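Local atomic coordinates of purine nucleoside phosphorylase (PDB entry 6B56), a protein that catalyses the reversible phosphorolysis of purine nucleosides, probably chiefly inosine and guanosine, to the free purine base and ribose 1-phosphate. Residues Asp17-Val22 against Lys48-Ile53; Ala12-Asp17 against Ile55-Lys60. All blocks are in the same frame, centred on the assembly; numbering follows the deposited sequence.

Contact 1 (Asp17-Val22 against Lys48-Ile53); sequences DYIKRV and KVIPYI. With CQV (5-butylpyridine-2-carboxylic acid), chain E.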
loop_
_atom_site.group_PDB
_atom_site.type_symbol
_atom_site.label_atom_id
_atom_site.label_comp_id
_atom_site.label_asym_id
_atom_site.label_seq_id
_atom_site.Cartn_x
_atom_site.Cartn_y
_atom_site.Cartn_z
ATOM N N ASP A 17 22.379 -19.259 19.441
ATOM C CA ASP A 17 23.090 -20.230 20.267
ATOM C C ASP A 17 23.327 -21.530 19.502
ATOM O O ASP A 17 24.406 -22.137 19.599
ATOM C CB ASP A 17 22.299 -20.483 21.552
ATOM C CG ASP A 17 23.043 -21.354 22.525
ATOM O OD1 ASP A 17 24.048 -20.879 23.099
ATOM O OD2 ASP A 17 22.625 -22.515 22.708
ATOM N N TYR A 18 22.320 -21.979 18.747
ATOM C CA TYR A 18 22.470 -23.173 17.924
ATOM C C TYR A 18 23.585 -22.994 16.899
ATOM O O TYR A 18 24.464 -23.857 16.760
ATOM C CB TYR A 18 21.145 -23.503 17.223
ATOM C CG TYR A 18 21.275 -24.691 16.296
ATOM C CD1 TYR A 18 21.163 -25.990 16.771
ATOM C CD2 TYR A 18 21.551 -24.513 14.946
ATOM C CE1 TYR A 18 21.307 -27.075 15.921
ATOM C CE2 TYR A 18 21.700 -25.585 14.101
ATOM C CZ TYR A 18 21.577 -26.872 14.586
ATOM O OH TYR A 18 21.730 -27.966 13.751
ATOM N N ILE A 19 23.566 -21.870 16.173
ATOM C CA ILE A 19 24.563 -21.655 15.126
ATOM C C ILE A 19 25.966 -21.689 15.713
ATOM O O ILE A 19 26.872 -22.327 15.159
ATOM C CB ILE A 19 24.266 -20.341 14.375
ATOM C CG1 ILE A 19 22.965 -20.484 13.573
ATOM C CG2 ILE A 19 25.429 -19.987 13.440
ATOM C CD1 ILE A 19 22.242 -19.180 13.261
ATOM N N LYS A 20 26.157 -21.040 16.863
ATOM C CA LYS A 20 27.471 -21.006 17.503
ATOM C C LYS A 20 27.968 -22.409 17.830
ATOM O O LYS A 20 29.143 -22.734 17.605
ATOM C CB LYS A 20 27.387 -20.169 18.783
ATOM C CG LYS A 20 27.259 -18.692 18.585
ATOM C CD LYS A 20 27.037 -18.064 19.952
ATOM C CE LYS A 20 26.869 -16.581 19.902
ATOM N NZ LYS A 20 26.579 -16.074 21.274
ATOM N N ARG A 21 27.093 -23.255 18.385
ATOM C CA ARG A 21 27.488 -24.608 18.769
ATOM C C ARG A 21 27.903 -25.455 17.571
ATOM O O ARG A 21 28.634 -26.446 17.737
ATOM C CB ARG A 21 26.332 -25.290 19.503
ATOM C CG ARG A 21 26.038 -24.692 20.884
ATOM C CD ARG A 21 24.980 -25.478 21.651
ATOM N NE ARG A 21 23.624 -24.975 21.419
ATOM C CZ ARG A 21 22.649 -25.633 20.788
ATOM N NH1 ARG A 21 22.849 -26.858 20.310
ATOM N NH2 ARG A 21 21.458 -25.060 20.646
ATOM N N VAL A 22 27.476 -25.080 16.373
ATOM C CA VAL A 22 27.721 -25.880 15.180
ATOM C C VAL A 22 28.888 -25.369 14.335
ATOM O O VAL A 22 29.498 -26.167 13.607
ATOM C CB VAL A 22 26.425 -25.961 14.341
ATOM C CG1 VAL A 22 26.715 -26.165 12.856
ATOM C CG2 VAL A 22 25.551 -27.089 14.856
ATOM N N LYS A 48 30.881 -24.037 6.395
ATOM C CA LYS A 48 29.920 -24.858 7.109
ATOM C C LYS A 48 28.542 -24.437 6.628
ATOM O O LYS A 48 28.205 -23.247 6.666
ATOM C CB LYS A 48 30.011 -24.648 8.622
ATOM C CG LYS A 48 28.961 -25.393 9.422
ATOM C CD LYS A 48 29.146 -26.909 9.344
ATOM C CE LYS A 48 27.875 -27.637 9.765
ATOM N NZ LYS A 48 28.124 -29.086 10.033
ATOM N N VAL A 49 27.752 -25.409 6.184
ATOM C CA VAL A 49 26.400 -25.171 5.681
ATOM C C VAL A 49 25.397 -25.597 6.749
ATOM O O VAL A 49 25.421 -26.748 7.214
ATOM C CB VAL A 49 26.165 -25.937 4.365
ATOM C CG1 VAL A 49 24.788 -25.647 3.803
ATOM C CG2 VAL A 49 27.241 -25.588 3.337
ATOM N N ILE A 50 24.510 -24.681 7.122
ATOM C CA ILE A 50 23.498 -24.909 8.145
ATOM C C ILE A 50 22.126 -24.656 7.526
ATOM O O ILE A 50 21.710 -23.507 7.361
ATOM C CB ILE A 50 23.711 -24.004 9.371
ATOM C CG1 ILE A 50 25.155 -24.099 9.870
ATOM C CG2 ILE A 50 22.699 -24.380 10.482
ATOM C CD1 ILE A 50 25.422 -23.289 11.135
ATOM N N PRO A 51 21.369 -25.712 7.215
ATOM C CA PRO A 51 20.032 -25.519 6.632
ATOM C C PRO A 51 19.059 -24.864 7.605
ATOM O O PRO A 51 19.079 -25.120 8.816
ATOM C CB PRO A 51 19.582 -26.951 6.297
ATOM C CG PRO A 51 20.809 -27.807 6.374
ATOM C CD PRO A 51 21.698 -27.141 7.373
ATOM N N TYR A 52 18.184 -24.006 7.062
ATOM C CA TYR A 52 17.202 -23.332 7.908
ATOM C C TYR A 52 16.367 -24.321 8.718
ATOM O O TYR A 52 15.956 -24.008 9.841
ATOM C CB TYR A 52 16.262 -22.466 7.062
ATOM C CG TYR A 52 16.928 -21.374 6.248
ATOM C CD1 TYR A 52 17.984 -20.629 6.759
ATOM C CD2 TYR A 52 16.489 -21.088 4.959
ATOM C CE1 TYR A 52 18.587 -19.626 6.005
ATOM C CE2 TYR A 52 17.081 -20.094 4.198
ATOM C CZ TYR A 52 18.130 -19.367 4.721
ATOM O OH TYR A 52 18.712 -18.380 3.951
ATOM N N ILE A 53 16.096 -25.510 8.172
ATOM C CA ILE A 53 15.234 -26.477 8.860
ATOM C C ILE A 53 15.810 -26.916 10.207
ATOM O O ILE A 53 15.062 -27.334 11.104
ATOM C CB ILE A 53 14.939 -27.682 7.940
ATOM C CG1 ILE A 53 13.879 -28.596 8.551
ATOM C CG2 ILE A 53 16.203 -28.490 7.672
ATOM C CD1 ILE A 53 12.544 -27.903 8.777
HETATM C C9 CQV E . 12.577 -26.084 5.010
HETATM C C8 CQV E . 12.370 -29.917 5.229
HETATM C C7 CQV E . 12.883 -27.580 4.913
HETATM C C4 CQV E . 13.534 -30.298 4.724
HETATM C C5 CQV E . 14.501 -29.269 4.253
HETATM C C6 CQV E . 14.219 -28.014 4.340
HETATM C C3 CQV E . 13.930 -31.775 4.620
HETATM C C2 CQV E . 15.225 -32.010 5.391
HETATM C C1 CQV E . 14.967 -32.821 6.643
HETATM O O CQV E . 13.533 -25.265 4.907
HETATM O O1 CQV E . 11.392 -25.684 5.214
HETATM N N CQV E . 12.049 -28.465 5.317
HETATM C C CQV E . 15.291 -34.281 6.343
#

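Contact 2 (Ala12-Asp17 against Ile55-Lys60); sequences ASMAAD and IPNFPK. With CQV (5-butylpyridine-2-carboxylic acid), chain E.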
loop_
_atom_site.group_PDB
_atom_site.type_symbol
_atom_site.label_atom_id
_atom_site.label_comp_id
_atom_site.label_asym_id
_atom_site.label_seq_id
_atom_site.Cartn_x
_atom_site.Cartn_y
_atom_site.Cartn_z
ATOM N N ALA A 12 15.397 -15.049 18.496
ATOM C CA ALA A 12 16.687 -14.827 17.843
ATOM C C ALA A 12 17.847 -15.403 18.665
ATOM O O ALA A 12 18.806 -15.953 18.101
ATOM C CB ALA A 12 16.886 -13.331 17.575
ATOM N N SER A 13 17.796 -15.262 19.992
ATOM C CA SER A 13 18.876 -15.785 20.831
ATOM C C SER A 13 18.986 -17.303 20.729
ATOM O O SER A 13 20.096 -17.851 20.784
ATOM C CB SER A 13 18.694 -15.373 22.297
ATOM O OG SER A 13 18.844 -13.964 22.515
ATOM N N MET A 14 17.848 -18.008 20.673
ATOM C CA MET A 14 17.888 -19.468 20.582
ATOM C C MET A 14 18.517 -19.915 19.268
ATOM O O MET A 14 19.277 -20.890 19.233
ATOM C CB MET A 14 16.479 -20.051 20.656
ATOM C CG MET A 14 15.754 -19.902 21.975
ATOM S SD MET A 14 14.089 -20.610 21.847
ATOM C CE MET A 14 14.489 -22.306 21.402
ATOM N N ALA A 15 18.190 -19.224 18.176
ATOM C CA ALA A 15 18.789 -19.529 16.880
ATOM C C ALA A 15 20.298 -19.273 16.902
ATOM O O ALA A 15 21.094 -20.118 16.457
ATOM C CB ALA A 15 18.099 -18.677 15.812
ATOM N N ALA A 16 20.711 -18.122 17.455
ATOM C CA ALA A 16 22.135 -17.776 17.505
ATOM C C ALA A 16 22.931 -18.792 18.318
ATOM O O ALA A 16 24.058 -19.148 17.949
ATOM C CB ALA A 16 22.328 -16.359 18.066
ATOM N N ASP A 17 22.379 -19.259 19.441
ATOM C CA ASP A 17 23.090 -20.230 20.267
ATOM C C ASP A 17 23.327 -21.530 19.502
ATOM O O ASP A 17 24.406 -22.137 19.599
ATOM C CB ASP A 17 22.299 -20.483 21.552
ATOM C CG ASP A 17 23.043 -21.354 22.525
ATOM O OD1 ASP A 17 24.048 -20.879 23.099
ATOM O OD2 ASP A 17 22.625 -22.515 22.708
ATOM N N ILE A 55 17.641 -24.850 12.259
ATOM C CA ILE A 55 17.894 -23.690 13.116
ATOM C C ILE A 55 16.615 -23.390 13.884
ATOM O O ILE A 55 15.579 -23.110 13.256
ATOM C CB ILE A 55 18.338 -22.470 12.293
ATOM C CG1 ILE A 55 19.591 -22.819 11.465
ATOM C CG2 ILE A 55 18.606 -21.277 13.207
ATOM C CD1 ILE A 55 20.025 -21.723 10.501
ATOM N N PRO A 56 16.635 -23.416 15.221
ATOM C CA PRO A 56 15.429 -23.098 15.991
ATOM C C PRO A 56 14.770 -21.812 15.498
ATOM O O PRO A 56 15.415 -20.774 15.345
ATOM C CB PRO A 56 15.964 -22.939 17.419
ATOM C CG PRO A 56 17.118 -23.891 17.479
ATOM C CD PRO A 56 17.748 -23.846 16.101
ATOM N N ASN A 57 13.467 -21.891 15.229
ATOM C CA ASN A 57 12.609 -20.744 14.942
ATOM C C ASN A 57 12.718 -20.177 13.528
ATOM O O ASN A 57 11.998 -19.205 13.215
ATOM C CB ASN A 57 12.807 -19.584 15.934
ATOM C CG ASN A 57 12.603 -20.005 17.376
ATOM O OD1 ASN A 57 13.441 -19.739 18.247
ATOM N ND2 ASN A 57 11.499 -20.669 17.639
ATOM N N PHE A 58 13.571 -20.709 12.661
ATOM C CA PHE A 58 13.679 -20.152 11.318
ATOM C C PHE A 58 12.456 -20.522 10.471
ATOM O O PHE A 58 11.810 -21.540 10.712
ATOM C CB PHE A 58 14.981 -20.598 10.641
ATOM C CG PHE A 58 16.117 -19.629 10.838
ATOM C CD1 PHE A 58 16.347 -19.063 12.088
ATOM C CD2 PHE A 58 16.921 -19.262 9.791
ATOM C CE1 PHE A 58 17.374 -18.140 12.280
ATOM C CE2 PHE A 58 17.964 -18.343 9.976
ATOM C CZ PHE A 58 18.186 -17.793 11.222
ATOM N N PRO A 59 12.090 -19.666 9.518
ATOM C CA PRO A 59 10.864 -19.893 8.738
ATOM C C PRO A 59 10.983 -21.103 7.829
ATOM O O PRO A 59 12.069 -21.450 7.360
ATOM C CB PRO A 59 10.721 -18.614 7.911
ATOM C CG PRO A 59 12.098 -18.000 7.883
ATOM C CD PRO A 59 12.802 -18.441 9.138
ATOM N N LYS A 60 9.835 -21.731 7.593
ATOM C CA LYS A 60 9.718 -22.810 6.624
ATOM C C LYS A 60 9.861 -22.228 5.219
ATOM O O LYS A 60 9.283 -21.180 4.917
ATOM C CB LYS A 60 8.334 -23.446 6.781
ATOM C CG LYS A 60 8.115 -24.720 6.026
ATOM C CD LYS A 60 8.325 -25.940 6.930
ATOM C CE LYS A 60 8.224 -27.236 6.137
ATOM N NZ LYS A 60 9.368 -28.153 6.423
HETATM C C9 CQV E . 12.577 -26.084 5.010
HETATM C C8 CQV E . 12.370 -29.917 5.229
HETATM C C7 CQV E . 12.883 -27.580 4.913
HETATM C C4 CQV E . 13.534 -30.298 4.724
HETATM C C5 CQV E . 14.501 -29.269 4.253
HETATM C C6 CQV E . 14.219 -28.014 4.340
HETATM C C3 CQV E . 13.930 -31.775 4.620
HETATM C C2 CQV E . 15.225 -32.010 5.391
HETATM C C1 CQV E . 14.967 -32.821 6.643
HETATM O O CQV E . 13.533 -25.265 4.907
HETATM O O1 CQV E . 11.392 -25.684 5.214
HETATM N N CQV E . 12.049 -28.465 5.317
HETATM C C CQV E . 15.291 -34.281 6.343
#

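Contact 1 (Asp17-Val22 against Lys48-Ile53)
In this alpha/beta enzyme of the phosphorylase superfamily, helix 9-23 packs on strand 47-51 at the margin of the mixed sheet, and Ile50 is the residue that meets the helix most fully, touching Tyr18, Ile19 and Val22. The short axes of 17-22 and 48-51 pass 10.3 Å apart and run nearly antiparallel, at 148°. No hydrogen bond crosses the interface, which rests on methyl groups, a lysine chain and one ring edge.

The two branches of Ile50 divide the work. With CG1 anti to the carbonyl carbon (chi1 -51°) and the chain extended beyond it, CD1 is carried out to the helix, where it meets Val22 CG1 tip to tip at 3.6 Å. The same methyl lies 4.0 Å from Ile19 CG2, the two isoleucines approaching at a slant. The other branch, Ile50 CG2, sits in the plane of the Tyr18 ring and touches its edge at CE2, 3.9 Å away, the two side chains passing alongside one another and pointing opposite ways.

Ile19 also reaches Leu70 of the neighbouring strand and Val104 and Leu108 of helix 95-108, so this side of the contact continues into the interior, while the Lys48 side is exposed. On the outer side of the helix, one turn links Arg21 to Asp17 by a salt bridge in which NE approaches OD2 at 3.0 Å from above the carboxylate plane, the oxygen itself lying close to the guanidinium plane.

Lys48 closes the exposed end of the contact through its aliphatic chain. Bent at chi2 (67°), it runs across Val22 at about a right angle and lays CE 3.6 Å from Val22 CG1.

Contact 2 (Ala12-Asp17 against Ile55-Lys60)
Ala15 presses its methyl group into a bend of the 55-60 loop, where three neighbours gather about CB. Ile55 CG2 lies 3.7 Å from it, Phe58 CE1 touches it obliquely at 3.6 Å, and the carbonyl oxygen Pro56 O is 3.4 Å from the same carbon. Such a small side chain lets the backbones come close, with CA of Ala15 and CA of Pro56 only 5.0 Å apart. The bend is a type II beta turn from Ile55 to Phe58, closed by Phe58 N to Ile55 O, in the connection between strands 47-51 and 68-75; Asn57 occupies its third position with a positive phi of 78°. Within the turn, Ile55 holds CG2 anti to the backbone N, and this methyl lies over one face of the Phe58 ring, 3.3 Å above its plane and displaced from the ring centre. Met14 works along the outer edge. Its chain is extended through chi2 and bends at chi3 (59°), bringing the CE methyl to 4.3 Å from Pro56 CB, while the thioether crosses the Asn57 side chain at about a right angle. Lys60, bent at chi2 and chi4, brings NZ round to the bound 5-butylpyridine-2-carboxylic acid. Pro56 also rests on Tyr18, one turn further along the helix.

Contacts 1 and 2 are successive parts of one interface, with centres about 9 Å apart: helix 9-23 lies first on the loop 55-60 and then on strand 47-51, and Asp17 belongs to both. They are joined by packing of Tyr18 CB on Pro56 CD and of Ile50 CG2 on Ile55 CG1, each at 3.6 Å. Both second segments lead to the bound 5-butylpyridine-2-carboxylic acid. Ile53 packs against its ring, CD1 lying 3.5 Å from the pyridine nitrogen N, and Lys60 NZ donates a hydrogen bond to that nitrogen at 2.9 Å; Thr61 OG1 is also hydrogen-bonded to the ligand. Helix 9-23 packs on both segments through residues other than Ile53 and Lys60.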